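Local atomic coordinates of genome polyprotein (Chicken sicinivirus JSY, PDB entry 6QWT), a protein that probably copies viral RNA from an RNA template, being the 3Dpol RNA-dependent RNA polymerase portion of the viral polyprotein. Residues L76-C81 with K247-E252; G191-A196 with T300-S305; S423-A428 with P454-Y459; V208-D213 with T380-H385; V15-K20 with A48-V53. All coordinates share one frame; numbering follows the deposited sequence.

Interaction 1: residues L76-C81 with K247-E252; sequences LYFSRC and KLIGEE
Phe78 lays one face of its ring over the aliphatic root of Glu252, the Phe78 atom CZ coming to 3.6 Å from Glu252 CB. This is a CH-pi contact: Glu252 CB sits 3.8 Å from the centroid of the Phe78 ring, 17° off its normal. The first torsion of Glu252 (chi1 -62°) puts CG beside the backbone N and near the ring, 3.7 Å from Phe78 CE2, while the bend at the second turns the carboxylate off to a salt bridge with Lys75. Over the opposite face of the ring, toward its rim, lies Tyr77 CD2 of the same helix. Ile249 comes in at the edge, its CG2 4.4 Å from Phe78 CZ. Leu253 and Ile256 add further contacts with the ring, and Met306 reaches it from helix 298-316. The arrangement is an aromatic knob of helix 70-81 set on helix 243-256, a helix shortly after the motif A strand 230-235 in the polymerase palm.

Interaction 2: residues G191-A196 with T300-S305; sequences GGLFEA and TSILNS
Ile302 is the bump that fills the hollow between Leu193 and Phe194. Its CG2 lies at one edge of the Phe194 ring, near the ring plane, and approaches Phe194 CE1 to 3.8 Å. The branch gets there because CG1 takes the place beside the backbone N (chi1 -79°), leaving CG2 to lead toward helix 191-198. CG1 lies out of the ring plane, 4.1 Å from Phe194 CD1. On the other flank Leu193 sends CD2 between two residues, 4.5 Å from Ile302 CG2 and 4.4 Å from Leu303 CD2. The two segments cross steeply, at 73°, with their axes 10.9 Å apart. Ser305 turns its OG back to Ser301 O, which it shares with the backbone N of Ser305, the two donors arriving from opposite faces of the carbonyl plane. Around this buried contact, helix 243-256 touches Leu193 through Leu253 and Leu303 through Phe246, while Leu101 of strand 101-102 packs on Phe194.

Interaction 3: residues S423-A428 with P454-Y459; sequences SLCYLA and PIFIPY
Cys425 points its sulfur at the rim of Phe456, and this sulfur-aromatic contact is made wholly at the edge. SG lies in the ring plane, 83° off the normal and 5.3 Å from the centroid of Phe456, with Phe456 CD1 its nearest ring atom at 3.9 Å. The same sulfur stands 4.0 Å from Ile457 N, so it faces the peptide link between the two loop residues.

The apolar contacts centre on Ile457. Its CG1 arm is extended (chi2 168°) and carries CD1 to the helix, where it meets Cys425 CB at 4.0 Å. That methyl also reaches the phenol end of Tyr426, 3.8 Å from Tyr426 CZ, in an off-centre CH-pi contact; the two side chains cross at about a right angle. All this belongs to the C-terminal, thumb part of the polymerase, where the connection between helices 433-449 and 459-469 runs past the end of helix 417-428 and Pro458 occupies the N-cap position of helix 459-469. Leu462 of the last helix touches Cys425, Tyr426 and Ile457 alike.

Hydrogen bonds serve the backbones separately. At the closing turn of helix 417-428, Leu424 O takes both Leu427 N and Ala428 N. In the loop, Ile457 O accepts from Tyr436 OH.

Interaction 4: residues V208-D213 with T380-H385; sequences VGCDPD and TFLKRH
Pro212 and Arg384 face each other where an incoming loop turns into a helix and a tight turn opens into a strand, their CA atoms 8.9 Å apart. Residues 208-211 form the loop, with Gly209 at a positive phi, and Asp211 at the N-cap position leads into helix 212-222. Opposite, Phe381 to Arg384 make a type I' beta turn, with Leu382 and Lys383 both in left-handed conformations. It is closed by two backbone bonds, Phe381 N to Arg384 O at 2.9 Å and Arg384 N to Phe381 O at 3.1 Å. The sequence Phe-Leu-Lys-Arg on this turn is the signature of motif E of picornaviral polymerases, which lies between palm and thumb.

The main side-chain contact is a proline ring over one face of a guanidinium group. Pro212 CG stands 3.8 Å above the Arg384 plane toward its rim, and Pro212 CB comes to 3.7 Å from Arg384 NE. An extended chain from CG to NE carries Arg384 out to the proline; the turn at its last torsion (chi4 93°) then brings NH1 back to Leu382 O in a bent hydrogen bond (139°), 2.9 Å long. That bond lies in the carbonyl plane but is tilted from the guanidinium plane. Beside it, Cys210 SG brushes Leu382 CD1 at 4.4 Å. Trp216, one turn into helix 212-222, touches both Leu382 and Arg384.

Interaction 5: residues V15-K20 with A48-V53; sequences VPRRSK and ADVDQV
Arg17 reaches across to Asp51 with the full length of its side chain. Beyond CB, the first torsion puts CG beside the backbone N; the chain bends at its second torsion and then runs straight through CG, CD and NE toward helix 50-54. Val15 CG1, from the same loop, lies over one face of the guanidinium, 4.0 Å above its plane. At the tip the two terminal nitrogens grip the carboxylate end-on. NH1 donates to OD1 of Asp51 over 3.0 Å, at 154° and somewhat tilted from the guanidinium plane. NH2 makes the straighter bond, 2.9 Å to OD2 of Asp51 at 173°, and lies slightly above the carboxylate plane. Both oxygens are met on their syn sides, although the two flat groups are turned 33° against each other. NH2 also donates to Leu39 O, and Val50 CG1 stands at the guanidinium edge, 4.4 Å from NH2.

Asp51 sits in the first turn of its helix, where the helix N-terminus would tend to favour its negative charge. Asp49, at the N-cap position, accepts a weak bond from Asp51 N and pairs with Arg41. The result is a bidentate arginine-aspartate salt bridge tying the N-terminal loop to the start of helix 50-54, beside strands 152-157 and 277-282 of the five-stranded mixed sheet in the polymerase fingers.

Along the chain, interaction 5 closes first; interactions 1, 2 and 4 then interlace, their segments alternating, and interaction 3 follows near the C-terminus. Interactions 1 and 2 lie about 13 Å apart between centres and share the surroundings of helices 243-256 and 298-316, without touching. Interaction 2 touches interaction 4 through Val208, which packs on Ser301, Ile302 and Ser305; interaction 4 in turn meets interaction 3 where Leu427 lies against Arg384. Interactions 2, 4 and 3 are thus in contact in series, from palm to thumb. Interaction 5 stands apart in the fingers, about 29 to 38 Å from the other centres. Picornaviral polymerases as a family have a closed right-hand fold.

Interaction 1: residues L76-C81 with K247-E252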
# COMPACT_ATOMS: atom_id res chain seq x y z
N LEU A 76 14.59 18.93 2.07
CA LEU A 76 14.19 18.86 3.47
C LEU A 76 13.97 17.42 3.91
O LEU A 76 14.44 17.00 4.97
CB LEU A 76 12.92 19.69 3.69
CG LEU A 76 12.40 19.72 5.13
CD1 LEU A 76 13.48 20.25 6.07
CD2 LEU A 76 11.14 20.57 5.21
N TYR A 77 13.25 16.64 3.09
CA TYR A 77 12.96 15.25 3.46
C TYR A 77 14.24 14.43 3.58
O TYR A 77 14.47 13.76 4.59
CB TYR A 77 12.00 14.64 2.44
CG TYR A 77 11.79 13.15 2.64
CD1 TYR A 77 11.07 12.68 3.73
CD2 TYR A 77 12.32 12.23 1.75
CE1 TYR A 77 10.88 11.33 3.92
CE2 TYR A 77 12.14 10.87 1.94
CZ TYR A 77 11.41 10.43 3.03
OH TYR A 77 11.22 9.08 3.23
N PHE A 78 15.10 14.49 2.56
CA PHE A 78 16.33 13.72 2.60
C PHE A 78 17.31 14.24 3.64
O PHE A 78 18.16 13.48 4.12
CB PHE A 78 16.99 13.70 1.23
CG PHE A 78 16.39 12.69 0.29
CD1 PHE A 78 16.79 11.37 0.33
CD2 PHE A 78 15.41 13.07 -0.61
CE1 PHE A 78 16.23 10.44 -0.52
CE2 PHE A 78 14.85 12.15 -1.47
CZ PHE A 78 15.26 10.84 -1.43
N SER A 79 17.21 15.52 4.01
CA SER A 79 18.03 16.04 5.10
C SER A 79 17.67 15.35 6.41
O SER A 79 18.55 14.93 7.17
CB SER A 79 17.86 17.55 5.22
OG SER A 79 18.54 18.06 6.35
N ARG A 80 16.37 15.23 6.69
CA ARG A 80 15.93 14.56 7.91
C ARG A 80 16.23 13.06 7.86
O ARG A 80 16.62 12.47 8.87
CB ARG A 80 14.45 14.80 8.15
CG ARG A 80 13.86 13.89 9.21
CD ARG A 80 12.59 14.47 9.80
NE ARG A 80 12.80 15.83 10.31
CZ ARG A 80 11.89 16.50 11.00
NH1 ARG A 80 10.71 15.95 11.27
NH2 ARG A 80 12.15 17.73 11.42
N CYS A 81 16.03 12.44 6.70
CA CYS A 81 16.32 11.01 6.56
C CYS A 81 17.76 10.70 6.96
O CYS A 81 18.02 9.75 7.71
CB CYS A 81 16.05 10.55 5.13
SG CYS A 81 14.31 10.34 4.70
N LYS A 247 11.12 11.58 -10.45
CA LYS A 247 12.40 11.90 -11.07
C LYS A 247 13.37 12.51 -10.07
O LYS A 247 14.54 12.14 -10.02
CB LYS A 247 12.17 12.84 -12.26
CG LYS A 247 13.38 13.01 -13.16
CD LYS A 247 13.24 14.26 -14.03
CE LYS A 247 14.04 15.42 -13.46
NZ LYS A 247 13.36 16.74 -13.66
N LEU A 248 12.89 13.45 -9.25
CA LEU A 248 13.76 14.07 -8.26
C LEU A 248 14.19 13.07 -7.19
O LEU A 248 15.34 13.10 -6.73
CB LEU A 248 13.05 15.27 -7.62
CG LEU A 248 12.83 16.44 -8.58
CD1 LEU A 248 11.94 17.51 -7.98
CD2 LEU A 248 14.17 17.01 -9.01
N ILE A 249 13.29 12.16 -6.80
CA ILE A 249 13.66 11.13 -5.84
C ILE A 249 14.72 10.21 -6.43
O ILE A 249 15.66 9.80 -5.73
CB ILE A 249 12.41 10.34 -5.40
CG1 ILE A 249 11.52 11.22 -4.51
CG2 ILE A 249 12.80 9.06 -4.68
CD1 ILE A 249 10.17 10.61 -4.22
N GLY A 250 14.60 9.89 -7.72
CA GLY A 250 15.58 9.03 -8.35
C GLY A 250 16.97 9.64 -8.37
O GLY A 250 17.97 8.94 -8.20
N GLU A 251 17.05 10.96 -8.58
CA GLU A 251 18.35 11.62 -8.60
C GLU A 251 19.00 11.66 -7.22
O GLU A 251 20.23 11.57 -7.11
CB GLU A 251 18.21 13.03 -9.18
CG GLU A 251 18.03 13.04 -10.70
CD GLU A 251 17.35 14.30 -11.21
OE1 GLU A 251 17.28 15.29 -10.45
OE2 GLU A 251 16.88 14.29 -12.37
N GLU A 252 18.20 11.79 -6.16
CA GLU A 252 18.75 11.72 -4.81
C GLU A 252 19.22 10.31 -4.49
O GLU A 252 20.34 10.12 -3.98
CB GLU A 252 17.70 12.17 -3.79
CG GLU A 252 17.23 13.61 -3.94
CD GLU A 252 18.31 14.63 -3.63
OE1 GLU A 252 18.27 15.73 -4.21
OE2 GLU A 252 19.21 14.32 -2.81

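Interaction 2: residues G191-A196 with T300-S305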
# COMPACT_ATOMS: atom_id res chain seq x y z
N GLY A 191 17.23 -2.78 -2.60
CA GLY A 191 17.11 -3.62 -1.42
C GLY A 191 17.78 -3.02 -0.20
O GLY A 191 17.29 -3.17 0.92
N GLY A 192 18.92 -2.35 -0.39
CA GLY A 192 19.54 -1.65 0.71
C GLY A 192 18.65 -0.57 1.30
O GLY A 192 18.57 -0.41 2.52
N LEU A 193 17.96 0.18 0.44
CA LEU A 193 16.98 1.14 0.92
C LEU A 193 15.81 0.44 1.60
O LEU A 193 15.36 0.87 2.67
CB LEU A 193 16.49 2.02 -0.23
CG LEU A 193 15.41 3.06 0.10
CD1 LEU A 193 15.94 4.12 1.05
CD2 LEU A 193 14.88 3.69 -1.17
N PHE A 194 15.30 -0.64 1.00
CA PHE A 194 14.19 -1.37 1.59
C PHE A 194 14.56 -1.93 2.96
O PHE A 194 13.77 -1.87 3.90
CB PHE A 194 13.73 -2.50 0.66
CG PHE A 194 13.20 -2.02 -0.66
CD1 PHE A 194 12.74 -0.72 -0.82
CD2 PHE A 194 13.16 -2.87 -1.76
CE1 PHE A 194 12.26 -0.28 -2.04
CE2 PHE A 194 12.67 -2.44 -2.98
CZ PHE A 194 12.22 -1.14 -3.13
N GLU A 195 15.78 -2.47 3.09
CA GLU A 195 16.25 -2.94 4.38
C GLU A 195 16.19 -1.83 5.42
O GLU A 195 15.68 -2.03 6.53
CB GLU A 195 17.68 -3.47 4.26
CG GLU A 195 17.79 -4.90 3.79
CD GLU A 195 19.20 -5.43 3.93
OE1 GLU A 195 20.16 -4.64 3.75
OE2 GLU A 195 19.37 -6.63 4.23
N ALA A 196 16.71 -0.65 5.08
CA ALA A 196 16.81 0.43 6.04
C ALA A 196 15.44 0.92 6.49
O ALA A 196 15.24 1.27 7.66
CB ALA A 196 17.62 1.59 5.45
N THR A 300 7.00 -0.38 -4.26
CA THR A 300 6.25 0.80 -4.67
C THR A 300 5.65 1.53 -3.48
O THR A 300 5.55 2.76 -3.50
CB THR A 300 5.17 0.40 -5.69
OG1 THR A 300 5.45 1.02 -6.95
CG2 THR A 300 3.77 0.82 -5.23
N SER A 301 5.28 0.80 -2.43
CA SER A 301 4.77 1.45 -1.22
C SER A 301 5.87 2.24 -0.52
O SER A 301 5.59 3.26 0.11
CB SER A 301 4.15 0.41 -0.28
OG SER A 301 5.11 -0.56 0.10
N ILE A 302 7.12 1.77 -0.62
CA ILE A 302 8.24 2.51 -0.02
C ILE A 302 8.47 3.81 -0.77
O ILE A 302 8.60 4.88 -0.16
CB ILE A 302 9.50 1.63 -0.01
CG1 ILE A 302 9.44 0.63 1.15
CG2 ILE A 302 10.76 2.49 0.12
CD1 ILE A 302 9.41 1.29 2.50
N LEU A 303 8.53 3.75 -2.10
CA LEU A 303 8.71 4.95 -2.90
C LEU A 303 7.48 5.85 -2.85
O LEU A 303 7.61 7.08 -2.92
CB LEU A 303 9.05 4.58 -4.34
CG LEU A 303 10.25 3.64 -4.50
CD1 LEU A 303 10.52 3.31 -5.95
CD2 LEU A 303 11.49 4.24 -3.85
N ASN A 304 6.28 5.27 -2.74
CA ASN A 304 5.08 6.08 -2.58
C ASN A 304 5.11 6.86 -1.27
O ASN A 304 4.69 8.02 -1.23
CB ASN A 304 3.83 5.19 -2.63
CG ASN A 304 3.23 5.12 -4.01
OD1 ASN A 304 3.95 5.09 -5.02
ND2 ASN A 304 1.90 5.08 -4.08
N SER A 305 5.59 6.23 -0.19
CA SER A 305 5.76 6.93 1.08
C SER A 305 6.64 8.15 0.91
O SER A 305 6.31 9.25 1.38
CB SER A 305 6.35 6.00 2.13
OG SER A 305 5.43 5.00 2.52

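Interaction 3: residues S423-A428 with P454-Y459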
# COMPACT_ATOMS: atom_id res chain seq x y z
N SER A 423 -8.52 -15.26 11.29
CA SER A 423 -7.75 -14.06 10.95
C SER A 423 -8.48 -12.79 11.37
O SER A 423 -7.83 -11.77 11.63
CB SER A 423 -7.43 -14.04 9.46
OG SER A 423 -8.60 -14.25 8.69
N LEU A 424 -9.81 -12.82 11.43
CA LEU A 424 -10.56 -11.65 11.89
C LEU A 424 -10.55 -11.51 13.40
O LEU A 424 -10.70 -10.39 13.91
CB LEU A 424 -12.00 -11.71 11.37
CG LEU A 424 -12.13 -11.64 9.84
CD1 LEU A 424 -13.57 -11.83 9.41
CD2 LEU A 424 -11.58 -10.33 9.29
N CYS A 425 -10.36 -12.61 14.14
CA CYS A 425 -10.20 -12.52 15.58
C CYS A 425 -9.01 -11.65 15.95
O CYS A 425 -9.04 -10.92 16.94
CB CYS A 425 -10.05 -13.92 16.18
SG CYS A 425 -11.56 -14.90 16.12
N TYR A 426 -7.94 -11.71 15.14
CA TYR A 426 -6.76 -10.90 15.40
C TYR A 426 -7.04 -9.41 15.29
O TYR A 426 -6.31 -8.60 15.86
CB TYR A 426 -5.63 -11.28 14.44
CG TYR A 426 -5.14 -12.70 14.61
CD1 TYR A 426 -5.20 -13.60 13.55
CD2 TYR A 426 -4.60 -13.13 15.81
CE1 TYR A 426 -4.75 -14.90 13.70
CE2 TYR A 426 -4.15 -14.44 15.97
CZ TYR A 426 -4.22 -15.31 14.90
OH TYR A 426 -3.78 -16.61 15.04
N LEU A 427 -8.09 -9.03 14.55
CA LEU A 427 -8.46 -7.63 14.39
C LEU A 427 -9.49 -7.19 15.42
O LEU A 427 -9.41 -6.07 15.93
CB LEU A 427 -8.99 -7.39 12.98
CG LEU A 427 -8.08 -7.78 11.81
CD1 LEU A 427 -8.77 -7.54 10.48
CD2 LEU A 427 -6.78 -6.99 11.88
N ALA A 428 -10.45 -8.06 15.73
CA ALA A 428 -11.64 -7.68 16.48
C ALA A 428 -11.44 -7.62 17.99
O ALA A 428 -12.13 -6.84 18.66
CB ALA A 428 -12.78 -8.65 16.17
N PRO A 454 -18.31 -22.30 14.16
CA PRO A 454 -17.05 -21.56 14.27
C PRO A 454 -16.43 -21.69 15.65
O PRO A 454 -17.13 -21.81 16.66
CB PRO A 454 -17.48 -20.11 14.00
CG PRO A 454 -18.90 -20.06 14.45
CD PRO A 454 -19.48 -21.41 14.12
N ILE A 455 -15.10 -21.68 15.67
CA ILE A 455 -14.32 -21.69 16.90
C ILE A 455 -13.53 -20.39 16.94
O ILE A 455 -12.75 -20.10 16.03
CB ILE A 455 -13.38 -22.91 16.97
CG1 ILE A 455 -14.18 -24.21 16.95
CG2 ILE A 455 -12.50 -22.82 18.21
CD1 ILE A 455 -14.92 -24.51 18.23
N PHE A 456 -13.74 -19.61 18.00
CA PHE A 456 -13.08 -18.32 18.15
C PHE A 456 -11.91 -18.43 19.11
O PHE A 456 -11.99 -19.10 20.14
CB PHE A 456 -14.07 -17.26 18.65
CG PHE A 456 -15.27 -17.08 17.76
CD1 PHE A 456 -15.24 -16.18 16.71
CD2 PHE A 456 -16.43 -17.80 17.99
CE1 PHE A 456 -16.35 -16.01 15.89
CE2 PHE A 456 -17.54 -17.64 17.18
CZ PHE A 456 -17.50 -16.74 16.12
N ILE A 457 -10.80 -17.77 18.76
CA ILE A 457 -9.67 -17.70 19.68
C ILE A 457 -10.11 -17.00 20.96
O ILE A 457 -10.69 -15.90 20.89
CB ILE A 457 -8.49 -16.94 19.03
CG1 ILE A 457 -8.16 -17.55 17.67
CG2 ILE A 457 -7.27 -16.95 19.95
CD1 ILE A 457 -7.22 -16.70 16.84
N PRO A 458 -9.89 -17.58 22.14
CA PRO A 458 -10.36 -16.94 23.37
C PRO A 458 -9.69 -15.59 23.58
O PRO A 458 -8.52 -15.39 23.22
CB PRO A 458 -9.96 -17.94 24.47
CG PRO A 458 -9.74 -19.24 23.75
CD PRO A 458 -9.22 -18.86 22.40
N TYR A 459 -10.45 -14.65 24.16
CA TYR A 459 -9.93 -13.30 24.37
C TYR A 459 -8.66 -13.32 25.21
O TYR A 459 -7.74 -12.53 24.97
CB TYR A 459 -10.99 -12.42 25.02
CG TYR A 459 -10.47 -11.04 25.36
CD1 TYR A 459 -10.48 -10.02 24.41
CD2 TYR A 459 -9.94 -10.76 26.62
CE1 TYR A 459 -9.98 -8.77 24.71
CE2 TYR A 459 -9.45 -9.51 26.92
CZ TYR A 459 -9.47 -8.51 25.97
OH TYR A 459 -8.98 -7.26 26.27

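Interaction 4: residues V208-D213 with T380-H385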
# COMPACT_ATOMS: atom_id res chain seq x y z
N VAL A 208 5.58 1.70 6.21
CA VAL A 208 5.63 0.45 5.47
C VAL A 208 6.46 -0.57 6.23
O VAL A 208 7.55 -0.27 6.72
CB VAL A 208 6.18 0.69 4.06
CG1 VAL A 208 6.40 -0.63 3.33
CG2 VAL A 208 5.25 1.60 3.27
N GLY A 209 5.94 -1.80 6.32
CA GLY A 209 6.58 -2.84 7.09
C GLY A 209 6.16 -2.90 8.55
O GLY A 209 6.71 -3.70 9.31
N CYS A 210 5.20 -2.08 8.96
CA CYS A 210 4.79 -2.05 10.35
C CYS A 210 3.89 -3.23 10.68
O CYS A 210 3.21 -3.79 9.82
CB CYS A 210 4.05 -0.75 10.67
SG CYS A 210 2.35 -0.72 10.06
N ASP A 211 3.92 -3.61 11.95
CA ASP A 211 3.00 -4.59 12.52
C ASP A 211 2.09 -3.82 13.47
O ASP A 211 2.53 -3.43 14.56
CB ASP A 211 3.77 -5.69 13.27
CG ASP A 211 2.86 -6.77 13.80
OD1 ASP A 211 1.81 -7.04 13.17
OD2 ASP A 211 3.19 -7.36 14.85
N PRO A 212 0.83 -3.56 13.09
CA PRO A 212 -0.02 -2.69 13.92
C PRO A 212 -0.10 -3.08 15.38
O PRO A 212 -0.13 -2.20 16.25
CB PRO A 212 -1.39 -2.80 13.22
CG PRO A 212 -1.05 -3.10 11.80
CD PRO A 212 0.18 -3.97 11.84
N ASP A 213 -0.11 -4.39 15.68
CA ASP A 213 -0.12 -4.83 17.07
C ASP A 213 1.07 -4.28 17.84
O ASP A 213 0.95 -3.90 19.01
CB ASP A 213 -0.12 -6.36 17.14
CG ASP A 213 -1.51 -6.95 16.99
OD1 ASP A 213 -1.61 -8.20 16.94
OD2 ASP A 213 -2.49 -6.18 16.91
N THR A 380 -7.62 8.25 12.65
CA THR A 380 -7.57 6.87 12.17
C THR A 380 -6.43 6.74 11.17
O THR A 380 -6.20 7.63 10.35
CB THR A 380 -8.88 6.43 11.52
OG1 THR A 380 -9.07 7.14 10.29
CG2 THR A 380 -10.06 6.69 12.44
N PHE A 381 -5.71 5.62 11.26
CA PHE A 381 -4.59 5.32 10.38
C PHE A 381 -4.69 3.85 9.99
O PHE A 381 -4.69 2.99 10.87
CB PHE A 381 -3.25 5.62 11.06
CG PHE A 381 -2.06 5.50 10.15
CD1 PHE A 381 -2.04 6.16 8.93
CD2 PHE A 381 -0.96 4.74 10.52
CE1 PHE A 381 -0.94 6.06 8.09
CE2 PHE A 381 0.14 4.63 9.68
CZ PHE A 381 0.15 5.30 8.47
N LEU A 382 -4.77 3.58 8.69
CA LEU A 382 -5.03 2.23 8.19
C LEU A 382 -6.30 1.66 8.81
O LEU A 382 -6.34 0.52 9.29
CB LEU A 382 -3.83 1.31 8.43
CG LEU A 382 -2.49 1.76 7.85
CD1 LEU A 382 -1.36 0.88 8.38
CD2 LEU A 382 -2.53 1.74 6.33
N LYS A 383 -7.35 2.49 8.83
CA LYS A 383 -8.67 2.14 9.35
C LYS A 383 -8.67 1.84 10.85
O LYS A 383 -9.61 1.22 11.35
CB LYS A 383 -9.28 0.96 8.58
CG LYS A 383 -9.56 1.24 7.10
CD LYS A 383 -10.22 0.04 6.43
CE LYS A 383 -11.52 0.43 5.73
NZ LYS A 383 -12.49 -0.70 5.66
N ARG A 384 -7.65 2.28 11.58
CA ARG A 384 -7.52 1.94 13.00
C ARG A 384 -7.37 3.20 13.85
O ARG A 384 -6.63 4.11 13.50
CB ARG A 384 -6.31 1.03 13.24
CG ARG A 384 -6.37 -0.31 12.52
CD ARG A 384 -4.95 -0.82 12.26
NE ARG A 384 -4.90 -2.26 12.02
CZ ARG A 384 -4.95 -2.82 10.81
NH1 ARG A 384 -5.06 -2.05 9.73
NH2 ARG A 384 -4.89 -4.14 10.68
N HIS A 385 -8.08 3.22 14.98
CA HIS A 385 -7.87 4.23 16.00
C HIS A 385 -6.66 3.86 16.87
O HIS A 385 -6.09 2.77 16.76
CB HIS A 385 -9.11 4.38 16.88
CG HIS A 385 -10.17 5.25 16.29
ND1 HIS A 385 -11.24 4.74 15.58
CD2 HIS A 385 -10.35 6.60 16.31
CE1 HIS A 385 -12.02 5.73 15.18
NE2 HIS A 385 -11.50 6.87 15.61

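Interaction 5: residues V15-K20 with A48-V53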
# COMPACT_ATOMS: atom_id res chain seq x y z
N VAL A 15 -8.53 -10.77 -18.28
CA VAL A 15 -8.99 -10.04 -17.10
C VAL A 15 -10.15 -10.82 -16.49
O VAL A 15 -11.21 -10.93 -17.13
CB VAL A 15 -9.41 -8.61 -17.45
CG1 VAL A 15 -9.92 -7.88 -16.22
CG2 VAL A 15 -8.25 -7.85 -18.09
N PRO A 16 -10.00 -11.38 -15.29
CA PRO A 16 -11.11 -12.13 -14.68
C PRO A 16 -12.33 -11.24 -14.47
O PRO A 16 -12.23 -10.13 -13.94
CB PRO A 16 -10.52 -12.61 -13.34
CG PRO A 16 -9.03 -12.59 -13.55
CD PRO A 16 -8.77 -11.43 -14.46
N ARG A 17 -13.49 -11.73 -14.92
CA ARG A 17 -14.74 -10.99 -14.84
C ARG A 17 -15.71 -11.56 -13.82
O ARG A 17 -16.80 -11.01 -13.64
CB ARG A 17 -15.41 -10.93 -16.21
CG ARG A 17 -14.57 -10.27 -17.30
CD ARG A 17 -14.34 -8.79 -17.00
NE ARG A 17 -13.55 -8.14 -18.05
CZ ARG A 17 -13.41 -6.82 -18.16
NH1 ARG A 17 -12.68 -6.30 -19.14
NH2 ARG A 17 -14.02 -6.02 -17.30
N ARG A 18 -15.34 -12.65 -13.14
CA ARG A 18 -16.16 -13.24 -12.09
C ARG A 18 -15.42 -13.13 -10.76
O ARG A 18 -14.21 -13.38 -10.69
CB ARG A 18 -16.49 -14.70 -12.40
CG ARG A 18 -17.40 -15.35 -11.38
CD ARG A 18 -17.56 -16.84 -11.66
NE ARG A 18 -17.77 -17.09 -13.08
CZ ARG A 18 -18.96 -17.13 -13.67
NH1 ARG A 18 -19.06 -17.37 -14.97
NH2 ARG A 18 -20.06 -16.94 -12.96
N SER A 19 -16.15 -12.75 -9.72
CA SER A 19 -15.56 -12.58 -8.40
C SER A 19 -15.37 -13.93 -7.72
O SER A 19 -16.19 -14.84 -7.86
CB SER A 19 -16.45 -11.68 -7.53
OG SER A 19 -15.94 -11.59 -6.21
N LYS A 20 -14.26 -14.05 -6.98
CA LYS A 20 -14.02 -15.21 -6.14
C LYS A 20 -14.71 -15.11 -4.79
O LYS A 20 -14.69 -16.08 -4.02
CB LYS A 20 -12.51 -15.41 -5.93
CG LYS A 20 -11.70 -15.38 -7.21
CD LYS A 20 -11.02 -16.71 -7.47
CE LYS A 20 -9.91 -16.57 -8.50
NZ LYS A 20 -8.80 -15.69 -8.02
N ALA A 48 -23.42 1.66 -14.91
CA ALA A 48 -22.21 2.20 -15.50
C ALA A 48 -21.36 1.10 -16.12
O ALA A 48 -21.60 -0.10 -15.95
CB ALA A 48 -21.41 2.97 -14.45
N ASP A 49 -20.34 1.53 -16.86
CA ASP A 49 -19.36 0.65 -17.47
C ASP A 49 -18.11 0.65 -16.60
O ASP A 49 -17.46 1.69 -16.45
CB ASP A 49 -19.04 1.11 -18.90
CG ASP A 49 -18.15 0.15 -19.65
OD1 ASP A 49 -17.67 -0.83 -19.05
OD2 ASP A 49 -17.93 0.38 -20.86
N VAL A 50 -17.77 -0.51 -16.04
CA VAL A 50 -16.71 -0.57 -15.05
C VAL A 50 -15.35 -0.28 -15.68
O VAL A 50 -14.51 0.41 -15.09
CB VAL A 50 -16.73 -1.92 -14.31
CG1 VAL A 50 -16.52 -3.09 -15.27
CG2 VAL A 50 -15.69 -1.94 -13.20
N ASP A 51 -15.11 -0.78 -16.90
CA ASP A 51 -13.85 -0.48 -17.57
C ASP A 51 -13.68 1.01 -17.81
O ASP A 51 -12.55 1.52 -17.83
CB ASP A 51 -13.76 -1.24 -18.90
CG ASP A 51 -13.48 -2.72 -18.70
OD1 ASP A 51 -13.24 -3.42 -19.71
OD2 ASP A 51 -13.52 -3.19 -17.55
N GLN A 52 -14.79 1.74 -17.98
CA GLN A 52 -14.73 3.19 -18.14
C GLN A 52 -14.53 3.88 -16.80
O GLN A 52 -13.68 4.78 -16.68
CB GLN A 52 -16.01 3.68 -18.82
CG GLN A 52 -15.95 5.09 -19.37
CD GLN A 52 -16.28 6.13 -18.31
OE1 GLN A 52 -17.18 5.94 -17.50
NE2 GLN A 52 -15.54 7.24 -18.32
N VAL A 53 -15.28 3.48 -15.78
CA VAL A 53 -15.17 4.13 -14.47
C VAL A 53 -13.82 3.84 -13.83
O VAL A 53 -13.21 4.72 -13.22
CB VAL A 53 -16.33 3.69 -13.56
CG1 VAL A 53 -16.20 4.33 -12.18
CG2 VAL A 53 -17.67 4.05 -14.20